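Local coordinates for Crov588 (Cafeteriavirus, PDB 6NYR), which is of unknown function but folds into a nearly circular solenoid of leucine-rich FNIP repeats, a scaffold that in relatives often serves protein recognition, at residues N439-E444 and F460-T465; F456-N461 and G479-Q484; N467-S472 and N489-R494. All coordinates share one frame; numbering follows the deposited sequence.

Contact 1. Residues N439-E444 and F460-T465; sequences NQEIVE and FNQKIT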
loop_
_atom_site.group_PDB
_atom_site.type_symbol
_atom_site.label_atom_id
_atom_site.label_comp_id
_atom_site.label_asym_id
_atom_site.label_seq_id
_atom_site.Cartn_x
_atom_site.Cartn_y
_atom_site.Cartn_z
ATOM N N ASN A 439 -9.182 -13.476 -27.048
ATOM C CA ASN A 439 -8.622 -14.676 -27.657
ATOM C C ASN A 439 -8.871 -14.669 -29.161
ATOM O O ASN A 439 -9.441 -15.618 -29.707
ATOM C CB ASN A 439 -9.232 -15.924 -27.015
ATOM C CG ASN A 439 -8.524 -17.195 -27.426
ATOM O OD1 ASN A 439 -7.394 -17.160 -27.908
ATOM N ND2 ASN A 439 -9.186 -18.327 -27.243
ATOM N N GLN A 440 -8.456 -13.599 -29.832
ATOM C CA GLN A 440 -8.538 -13.478 -31.279
ATOM C C GLN A 440 -7.130 -13.460 -31.863
ATOM O O GLN A 440 -6.156 -13.102 -31.198
ATOM C CB GLN A 440 -9.292 -12.209 -31.690
ATOM C CG GLN A 440 -10.680 -12.075 -31.093
ATOM C CD GLN A 440 -11.646 -13.128 -31.601
ATOM O OE1 GLN A 440 -11.477 -13.672 -32.695
ATOM N NE2 GLN A 440 -12.669 -13.422 -30.807
ATOM N N GLU A 441 -7.034 -13.850 -33.132
ATOM C CA GLU A 441 -5.740 -13.885 -33.799
ATOM C C GLU A 441 -5.148 -12.484 -33.880
ATOM O O GLU A 441 -5.866 -11.496 -34.067
ATOM C CB GLU A 441 -5.877 -14.463 -35.206
ATOM C CG GLU A 441 -6.089 -15.965 -35.265
ATOM C CD GLU A 441 -6.251 -16.470 -36.691
ATOM O OE1 GLU A 441 -5.618 -15.894 -37.604
ATOM O OE2 GLU A 441 -7.026 -17.426 -36.900
ATOM N N ILE A 442 -3.830 -12.396 -33.737
ATOM C CA ILE A 442 -3.093 -11.148 -33.941
ATOM C C ILE A 442 -2.108 -11.404 -35.077
ATOM O O ILE A 442 -1.075 -12.056 -34.895
ATOM C CB ILE A 442 -2.386 -10.660 -32.677
ATOM C CG1 ILE A 442 -3.403 -10.536 -31.542
ATOM C CG2 ILE A 442 -1.697 -9.331 -32.924
ATOM C CD1 ILE A 442 -2.897 -9.781 -30.335
ATOM N N VAL A 443 -2.427 -10.886 -36.263
ATOM C CA VAL A 443 -1.576 -11.002 -37.444
ATOM C C VAL A 443 -0.580 -9.849 -37.429
ATOM O O VAL A 443 -0.536 -9.075 -36.467
ATOM C CB VAL A 443 -2.426 -11.004 -38.726
ATOM C CG1 VAL A 443 -3.479 -12.108 -38.646
ATOM C CG2 VAL A 443 -3.081 -9.654 -38.943
ATOM N N GLU A 444 0.226 -9.722 -38.479
ATOM C CA GLU A 444 1.278 -8.719 -38.438
ATOM C C GLU A 444 0.742 -7.344 -38.833
ATOM O O GLU A 444 -0.351 -7.202 -39.389
ATOM C CB GLU A 444 2.447 -9.103 -39.349
ATOM C CG GLU A 444 2.108 -9.321 -40.809
ATOM C CD GLU A 444 3.319 -9.772 -41.614
ATOM O OE1 GLU A 444 4.310 -9.013 -41.677
ATOM O OE2 GLU A 444 3.284 -10.891 -42.167
ATOM N N PHE A 460 -6.230 -15.918 -23.815
ATOM C CA PHE A 460 -5.478 -15.826 -25.059
ATOM C C PHE A 460 -4.659 -17.090 -25.294
ATOM O O PHE A 460 -3.842 -17.480 -24.454
ATOM C CB PHE A 460 -4.553 -14.612 -25.049
ATOM C CG PHE A 460 -3.772 -14.463 -26.319
ATOM C CD1 PHE A 460 -4.395 -14.011 -27.470
ATOM C CD2 PHE A 460 -2.431 -14.791 -26.372
ATOM C CE1 PHE A 460 -3.691 -13.882 -28.647
ATOM C CE2 PHE A 460 -1.721 -14.658 -27.551
ATOM C CZ PHE A 460 -2.352 -14.205 -28.686
ATOM N N ASN A 461 -4.871 -17.720 -26.447
ATOM C CA ASN A 461 -4.175 -18.957 -26.786
ATOM C C ASN A 461 -4.089 -19.094 -28.306
ATOM O O ASN A 461 -4.396 -20.141 -28.880
ATOM C CB ASN A 461 -4.876 -20.158 -26.150
ATOM C CG ASN A 461 -4.094 -21.445 -26.307
ATOM O OD1 ASN A 461 -2.880 -21.426 -26.492
ATOM N ND2 ASN A 461 -4.791 -22.571 -26.236
ATOM N N GLN A 462 -3.645 -18.032 -28.973
ATOM C CA GLN A 462 -3.466 -18.025 -30.415
ATOM C C GLN A 462 -1.982 -18.042 -30.759
ATOM O O GLN A 462 -1.136 -17.612 -29.968
ATOM C CB GLN A 462 -4.121 -16.797 -31.058
ATOM C CG GLN A 462 -5.620 -16.675 -30.842
ATOM C CD GLN A 462 -6.394 -17.824 -31.455
ATOM O OE1 GLN A 462 -5.973 -18.414 -32.450
ATOM N NE2 GLN A 462 -7.543 -18.138 -30.866
ATOM N N LYS A 463 -1.676 -18.548 -31.950
ATOM C CA LYS A 463 -0.302 -18.566 -32.421
ATOM C C LYS A 463 0.231 -17.144 -32.572
ATOM O O LYS A 463 -0.509 -16.206 -32.879
ATOM C CB LYS A 463 -0.203 -19.287 -33.766
ATOM C CG LYS A 463 -0.545 -20.760 -33.746
ATOM C CD LYS A 463 -0.375 -21.350 -35.147
ATOM C CE LYS A 463 -0.647 -22.845 -35.162
ATOM N NZ LYS A 463 -1.964 -23.188 -34.566
ATOM N N ILE A 464 1.535 -16.999 -32.362
ATOM C CA ILE A 464 2.251 -15.751 -32.603
ATOM C C ILE A 464 3.332 -16.071 -33.626
ATOM O O ILE A 464 4.319 -16.744 -33.303
ATOM C CB ILE A 464 2.858 -15.163 -31.322
ATOM C CG1 ILE A 464 1.798 -15.052 -30.229
ATOM C CG2 ILE A 464 3.482 -13.804 -31.613
ATOM C CD1 ILE A 464 2.333 -14.561 -28.894
ATOM N N THR A 465 3.158 -15.589 -34.852
ATOM C CA THR A 465 4.071 -15.875 -35.946
ATOM C C THR A 465 5.037 -14.705 -36.128
ATOM O O THR A 465 5.179 -13.836 -35.265
ATOM C CB THR A 465 3.274 -16.198 -37.207
ATOM O OG1 THR A 465 2.368 -15.130 -37.499
ATOM C CG2 THR A 465 2.468 -17.491 -37.006
#
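Asn439 OD1 meets Asn461 and Gln462 of the next coil, and the polar contacts centre on this one oxygen. With CG anti to the backbone nitrogen (chi1 -170°), the Asn439 amide reaches across, and its OD1 takes the backbone N of Asn461 at 3.0 Å and NE2 of Gln462 at 3.1 Å. The two donors approach from opposite faces of the Asn439 amide, each well above its plane, so neither uses an in-plane lone pair. The Gln462 chain, bent at chi2 (-63°), crosses Asn439 at about a right angle, which also brings NE2 to a weak bond of 3.4 Å with the backbone O of Asn439.

Van der Waals packing lies alongside. The Phe460 ring presents its edge to the backbone O of Gln440, 3.6 Å from CE1, and over its face, near the centre, lies the backbone N of Gln462. The apolar pair is Ile442 with Phe460, CG1 of the isoleucine sitting obliquely to the ring, 4.4 Å from CE1.

Asparagines thus stand at equivalent positions of successive leucine-rich coils: Asn439 N bonds to the side chain of Asn417, and the pattern continues from Asn461 to the following coil. The chemistry implies a repeated polar link between neighbouring coils, in which two N-H groups from opposite faces probably restrain the rotation of the amide.

Contact 2. Residues F456-N461 and G479-Q484; sequences FGHCFN and GHNFNQ
His458 and His480 lie side by side and point the same way, their rings in an offset stack with centroids 4.2 Å apart and planes at 9°. Both have CG anti to the backbone nitrogen, which sends the two imidazoles out from their turns in parallel. CB of His480 also sits over the face of the His458 ring, 3.5 Å from its centroid, a CH-pi contact. The His480 ring stacks in turn on His502 of the following coil. Asn481 stands across the His458 ring with its amide plane steeply turned against it; OD1 is held by ND1 of its neighbour His480 at 2.9 Å, nearly along the C=O axis. On the other branch, ND2 of Asn481 donates a hydrogen bond to a water, which in turn donates to the backbone O of Cys459. The backbone N of Asn481 bonds to O of His458 at 2.9 Å, in the carbonyl plane.

These are equivalent turns of adjacent leucine-rich coils, each following a short strand on the inner, concave side of the ring. Gly479 belongs to a type I turn and packs against the preceding coil, its CA making a C-H...O contact of 3.4 Å to O of Gly457.

Farther along, Phe460 and Phe482 also run alongside each other, CD2 of Phe460 lying 4.0 Å from CD1 of Phe482 in an oblique meeting of the rings. Phe456 covers the centre of one face of Phe460. At the far end, Asn461 OD1 accepts from N of Asn483 and from NE2 of Gln484, which enter from opposite faces of its amide. The Gln484 bond, 2.9 Å, is nearly straight (165° at the hydrogen) and runs in the plane of the donor amide.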
loop_
_atom_site.group_PDB
_atom_site.type_symbol
_atom_site.label_atom_id
_atom_site.label_comp_id
_atom_site.label_asym_id
_atom_site.label_seq_id
_atom_site.Cartn_x
_atom_site.Cartn_y
_atom_site.Cartn_z
ATOM N N PHE A 456 -1.268 -10.415 -21.850
ATOM C CA PHE A 456 -2.498 -11.096 -22.214
ATOM C C PHE A 456 -3.157 -11.690 -20.977
ATOM O O PHE A 456 -2.503 -11.971 -19.968
ATOM C CB PHE A 456 -2.233 -12.207 -23.240
ATOM C CG PHE A 456 -1.815 -11.703 -24.589
ATOM C CD1 PHE A 456 -0.481 -11.469 -24.874
ATOM C CD2 PHE A 456 -2.755 -11.484 -25.582
ATOM C CE1 PHE A 456 -0.096 -11.008 -26.122
ATOM C CE2 PHE A 456 -2.376 -11.028 -26.825
ATOM C CZ PHE A 456 -1.045 -10.789 -27.095
ATOM N N GLY A 457 -4.469 -11.888 -21.073
ATOM C CA GLY A 457 -5.258 -12.417 -19.984
ATOM C C GLY A 457 -5.408 -13.925 -20.029
ATOM O O GLY A 457 -4.685 -14.631 -20.737
ATOM N N HIS A 458 -6.394 -14.418 -19.275
ATOM C CA HIS A 458 -6.518 -15.854 -19.046
ATOM C C HIS A 458 -6.668 -16.628 -20.346
ATOM O O HIS A 458 -6.049 -17.686 -20.514
ATOM C CB HIS A 458 -7.715 -16.124 -18.133
ATOM C CG HIS A 458 -7.829 -17.544 -17.677
ATOM N ND1 HIS A 458 -7.468 -17.953 -16.411
ATOM C CD2 HIS A 458 -8.279 -18.652 -18.314
ATOM C CE1 HIS A 458 -7.689 -19.250 -16.288
ATOM N NE2 HIS A 458 -8.179 -19.698 -17.431
ATOM N N CYS A 459 -7.458 -16.113 -21.289
ATOM C CA CYS A 459 -7.942 -16.945 -22.379
ATOM C C CYS A 459 -7.053 -16.942 -23.617
ATOM O O CYS A 459 -7.132 -17.885 -24.414
ATOM C CB CYS A 459 -9.347 -16.502 -22.812
ATOM S SG CYS A 459 -10.668 -16.783 -21.620
ATOM N N PHE A 460 -6.230 -15.918 -23.815
ATOM C CA PHE A 460 -5.478 -15.826 -25.059
ATOM C C PHE A 460 -4.659 -17.090 -25.294
ATOM O O PHE A 460 -3.842 -17.480 -24.454
ATOM C CB PHE A 460 -4.553 -14.612 -25.049
ATOM C CG PHE A 460 -3.772 -14.463 -26.319
ATOM C CD1 PHE A 460 -4.395 -14.011 -27.470
ATOM C CD2 PHE A 460 -2.431 -14.791 -26.372
ATOM C CE1 PHE A 460 -3.691 -13.882 -28.647
ATOM C CE2 PHE A 460 -1.721 -14.658 -27.551
ATOM C CZ PHE A 460 -2.352 -14.205 -28.686
ATOM N N ASN A 461 -4.871 -17.720 -26.447
ATOM C CA ASN A 461 -4.175 -18.957 -26.786
ATOM C C ASN A 461 -4.089 -19.094 -28.306
ATOM O O ASN A 461 -4.396 -20.141 -28.880
ATOM C CB ASN A 461 -4.876 -20.158 -26.150
ATOM C CG ASN A 461 -4.094 -21.445 -26.307
ATOM O OD1 ASN A 461 -2.880 -21.426 -26.492
ATOM N ND2 ASN A 461 -4.791 -22.571 -26.236
ATOM N N GLY A 479 -0.696 -15.380 -20.654
ATOM C CA GLY A 479 -1.670 -15.674 -19.630
ATOM C C GLY A 479 -1.850 -17.157 -19.371
ATOM O O GLY A 479 -1.119 -18.009 -19.875
ATOM N N HIS A 480 -2.869 -17.454 -18.560
ATOM C CA HIS A 480 -3.083 -18.805 -18.055
ATOM C C HIS A 480 -3.105 -19.834 -19.176
ATOM O O HIS A 480 -2.449 -20.878 -19.089
ATOM C CB HIS A 480 -4.399 -18.852 -17.265
ATOM C CG HIS A 480 -4.579 -20.103 -16.461
ATOM N ND1 HIS A 480 -5.023 -21.288 -17.008
ATOM C CD2 HIS A 480 -4.376 -20.348 -15.145
ATOM C CE1 HIS A 480 -5.077 -22.211 -16.064
ATOM N NE2 HIS A 480 -4.693 -21.666 -14.925
ATOM N N ASN A 481 -3.867 -19.564 -20.233
ATOM C CA ASN A 481 -4.172 -20.590 -21.216
ATOM C C ASN A 481 -3.215 -20.628 -22.392
ATOM O O ASN A 481 -3.332 -21.535 -23.226
ATOM C CB ASN A 481 -5.599 -20.409 -21.747
ATOM C CG ASN A 481 -6.650 -20.776 -20.725
ATOM O OD1 ASN A 481 -6.333 -21.150 -19.596
ATOM N ND2 ASN A 481 -7.917 -20.667 -21.114
ATOM N N PHE A 482 -2.281 -19.690 -22.496
ATOM C CA PHE A 482 -1.398 -19.691 -23.653
ATOM C C PHE A 482 -0.547 -20.953 -23.669
ATOM O O PHE A 482 0.173 -21.240 -22.706
ATOM C CB PHE A 482 -0.492 -18.469 -23.670
ATOM C CG PHE A 482 0.415 -18.438 -24.864
ATOM C CD1 PHE A 482 -0.057 -18.008 -26.092
ATOM C CD2 PHE A 482 1.729 -18.868 -24.769
ATOM C CE1 PHE A 482 0.766 -17.995 -27.198
ATOM C CE2 PHE A 482 2.555 -18.851 -25.870
ATOM C CZ PHE A 482 2.073 -18.415 -27.086
ATOM N N ASN A 483 -0.618 -21.699 -24.768
ATOM C CA ASN A 483 0.141 -22.935 -24.910
ATOM C C ASN A 483 0.386 -23.217 -26.394
ATOM O O ASN A 483 0.030 -24.264 -26.934
ATOM C CB ASN A 483 -0.599 -24.085 -24.228
ATOM C CG ASN A 483 0.264 -25.318 -24.066
ATOM O OD1 ASN A 483 1.492 -25.247 -24.143
ATOM N ND2 ASN A 483 -0.372 -26.461 -23.840
ATOM N N GLN A 484 1.018 -22.262 -27.077
ATOM C CA GLN A 484 1.389 -22.413 -28.476
ATOM C C GLN A 484 2.906 -22.387 -28.610
ATOM O O GLN A 484 3.609 -21.771 -27.801
ATOM C CB GLN A 484 0.768 -21.308 -29.353
ATOM C CG GLN A 484 -0.756 -21.231 -29.292
ATOM C CD GLN A 484 -1.447 -22.516 -29.720
ATOM O OE1 GLN A 484 -1.057 -23.152 -30.698
ATOM N NE2 GLN A 484 -2.482 -22.903 -28.981
HETATM O O HOH W 1 -8.608 -20.281 -24.023
#

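Contact 3. Residues N467-S472 and N489-R494; sequences NVLPNS and NVLPDR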
loop_
_atom_site.group_PDB
_atom_site.type_symbol
_atom_site.label_atom_id
_atom_site.label_comp_id
_atom_site.label_asym_id
_atom_site.label_seq_id
_atom_site.Cartn_x
_atom_site.Cartn_y
_atom_site.Cartn_z
ATOM N N ASN A 467 7.267 -11.396 -37.250
ATOM C CA ASN A 467 7.058 -9.953 -37.403
ATOM C C ASN A 467 5.669 -9.523 -36.941
ATOM O O ASN A 467 5.113 -8.536 -37.430
ATOM C CB ASN A 467 7.299 -9.503 -38.848
ATOM C CG ASN A 467 7.520 -8.001 -38.965
ATOM O OD1 ASN A 467 8.217 -7.400 -38.143
ATOM N ND2 ASN A 467 6.922 -7.389 -39.984
ATOM N N VAL A 468 5.099 -10.260 -35.994
ATOM C CA VAL A 468 3.856 -9.842 -35.358
ATOM C C VAL A 468 4.130 -8.916 -34.183
ATOM O O VAL A 468 3.490 -7.872 -34.030
ATOM C CB VAL A 468 3.047 -11.080 -34.909
ATOM C CG1 VAL A 468 1.871 -10.657 -34.028
ATOM C CG2 VAL A 468 2.565 -11.869 -36.114
ATOM N N LEU A 469 5.083 -9.281 -33.341
ATOM C CA LEU A 469 5.382 -8.501 -32.149
ATOM C C LEU A 469 6.155 -7.241 -32.524
ATOM O O LEU A 469 7.021 -7.278 -33.405
ATOM C CB LEU A 469 6.186 -9.330 -31.160
ATOM C CG LEU A 469 5.473 -10.564 -30.600
ATOM C CD1 LEU A 469 6.361 -11.265 -29.572
ATOM C CD2 LEU A 469 4.122 -10.211 -29.998
ATOM N N PRO A 470 5.840 -6.112 -31.894
ATOM C CA PRO A 470 6.486 -4.851 -32.278
ATOM C C PRO A 470 7.974 -4.847 -31.955
ATOM O O PRO A 470 8.465 -5.576 -31.089
ATOM C CB PRO A 470 5.739 -3.789 -31.457
ATOM C CG PRO A 470 5.040 -4.541 -30.368
ATOM C CD PRO A 470 4.773 -5.920 -30.892
ATOM N N ASN A 471 8.695 -3.989 -32.684
ATOM C CA ASN A 471 10.148 -3.944 -32.579
ATOM C C ASN A 471 10.617 -3.452 -31.219
ATOM O O ASN A 471 11.662 -3.902 -30.735
ATOM C CB ASN A 471 10.717 -3.045 -33.680
ATOM C CG ASN A 471 10.247 -3.448 -35.067
ATOM O OD1 ASN A 471 9.805 -2.611 -35.857
ATOM N ND2 ASN A 471 10.343 -4.736 -35.372
ATOM N N SER A 472 9.874 -2.548 -30.591
ATOM C CA SER A 472 10.302 -1.927 -29.347
ATOM C C SER A 472 9.893 -2.705 -28.107
ATOM O O SER A 472 10.161 -2.243 -26.994
ATOM C CB SER A 472 9.745 -0.500 -29.271
ATOM O OG SER A 472 8.460 -0.433 -29.868
ATOM N N ASN A 489 12.446 -16.153 -34.764
ATOM C CA ASN A 489 12.075 -14.885 -35.390
ATOM C C ASN A 489 10.648 -14.480 -35.034
ATOM O O ASN A 489 9.927 -13.907 -35.855
ATOM C CB ASN A 489 12.234 -14.939 -36.914
ATOM C CG ASN A 489 13.666 -15.166 -37.356
ATOM O OD1 ASN A 489 14.590 -14.495 -36.888
ATOM N ND2 ASN A 489 13.859 -16.113 -38.266
ATOM N N VAL A 490 10.233 -14.765 -33.806
ATOM C CA VAL A 490 8.965 -14.280 -33.275
ATOM C C VAL A 490 9.184 -13.235 -32.187
ATOM O O VAL A 490 8.608 -12.149 -32.233
ATOM C CB VAL A 490 8.099 -15.450 -32.752
ATOM C CG1 VAL A 490 6.841 -14.922 -32.082
ATOM C CG2 VAL A 490 7.747 -16.399 -33.891
ATOM N N LEU A 491 10.041 -13.535 -31.219
ATOM C CA LEU A 491 10.331 -12.593 -30.141
ATOM C C LEU A 491 11.282 -11.512 -30.641
ATOM O O LEU A 491 12.347 -11.831 -31.181
ATOM C CB LEU A 491 10.932 -13.332 -28.948
ATOM C CG LEU A 491 10.032 -14.428 -28.367
ATOM C CD1 LEU A 491 10.778 -15.281 -27.344
ATOM C CD2 LEU A 491 8.759 -13.848 -27.760
ATOM N N PRO A 492 10.937 -10.235 -30.488
ATOM C CA PRO A 492 11.773 -9.167 -31.053
ATOM C C PRO A 492 13.074 -8.986 -30.281
ATOM O O PRO A 492 13.290 -9.550 -29.206
ATOM C CB PRO A 492 10.885 -7.920 -30.964
ATOM C CG PRO A 492 9.936 -8.210 -29.842
ATOM C CD PRO A 492 9.718 -9.707 -29.833
ATOM N N ASP A 493 13.949 -8.161 -30.864
ATOM C CA ASP A 493 15.343 -8.074 -30.449
ATOM C C ASP A 493 15.578 -7.205 -29.222
ATOM O O ASP A 493 16.707 -7.183 -28.719
ATOM C CB ASP A 493 16.200 -7.531 -31.601
ATOM C CG ASP A 493 16.214 -8.447 -32.799
ATOM O OD1 ASP A 493 16.117 -9.676 -32.600
ATOM O OD2 ASP A 493 16.329 -7.942 -33.936
ATOM N N ARG A 494 14.577 -6.471 -28.742
ATOM C CA ARG A 494 14.746 -5.669 -27.536
ATOM C C ARG A 494 14.010 -6.249 -26.333
ATOM O O ARG A 494 13.965 -5.608 -25.277
ATOM C CB ARG A 494 14.294 -4.227 -27.773
ATOM C CG ARG A 494 15.162 -3.460 -28.752
ATOM C CD ARG A 494 14.692 -2.018 -28.905
ATOM N NE ARG A 494 15.633 -1.223 -29.688
ATOM C CZ ARG A 494 16.466 -0.321 -29.177
ATOM N NH1 ARG A 494 16.487 -0.086 -27.872
ATOM N NH2 ARG A 494 17.280 0.348 -29.978
#
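Leu469 meets Pro492 because its CG stands anti to the carbonyl carbon (chi1 -63°) and its CD1 branch continues extended from there (chi2 -177°), laying the methyl along the backbone of the next coil. CD1 is 3.7 Å from Pro492 CD and 3.6 Å from the backbone O of Val490. The same methyl is met by CD2 of Leu491 at 4.0 Å, so a single branch touches three successive residues of 489-494. The leucine side chain and the proline ring cross at about a right angle, CB of Leu469 lying beside the CD corner of the ring.

CG and CB of the proline also pack on the backbone O of Pro470, at 3.3 Å and 3.4 Å. Further on, Arg494 extends from CG to NE, and its aliphatic part runs past the backbone O of Asn471, which is 4.0 Å from CB. The contact is thus one of van der Waals packing, with the polar groups of 467-472 served partly by the preceding coil: Ser472 OG bonds to O of Leu451, and Asn471 N to the side chain of Asp449.

Both segments carry the NVLP sequence of the FNIP repeat, whose leucine points into the solenoid core while the proline lies in the loop leading to the next strand. Leu469 and Leu491 both rest against Leu476 of strand 475-477, Pro470 leans on Leu447 and Leu451 of the coil before, and Val490 touches Ile464, so that the loops between strands 453-455, 475-477 and 497-499 are packed in succession.

Followed from the N terminus, the chain enters contact 1 at 439-444, passes through strand 453-455 and closes the loop at 460-465. Contact 2 opens at 456-461, on the stretch where contact 1 ends, sharing Phe460 and Asn461 with it, and closes at 479-484 after strand 475-477. Contact 3 begins at 467-472, after contact 1 has closed, and ends at 489-494; its segments alternate with those of contact 2, so these two cross, though they do not touch. Contact 1 touches both others. Together they tie three successive coils at the turn after the strand, along the following loop, and on the return toward the next strand.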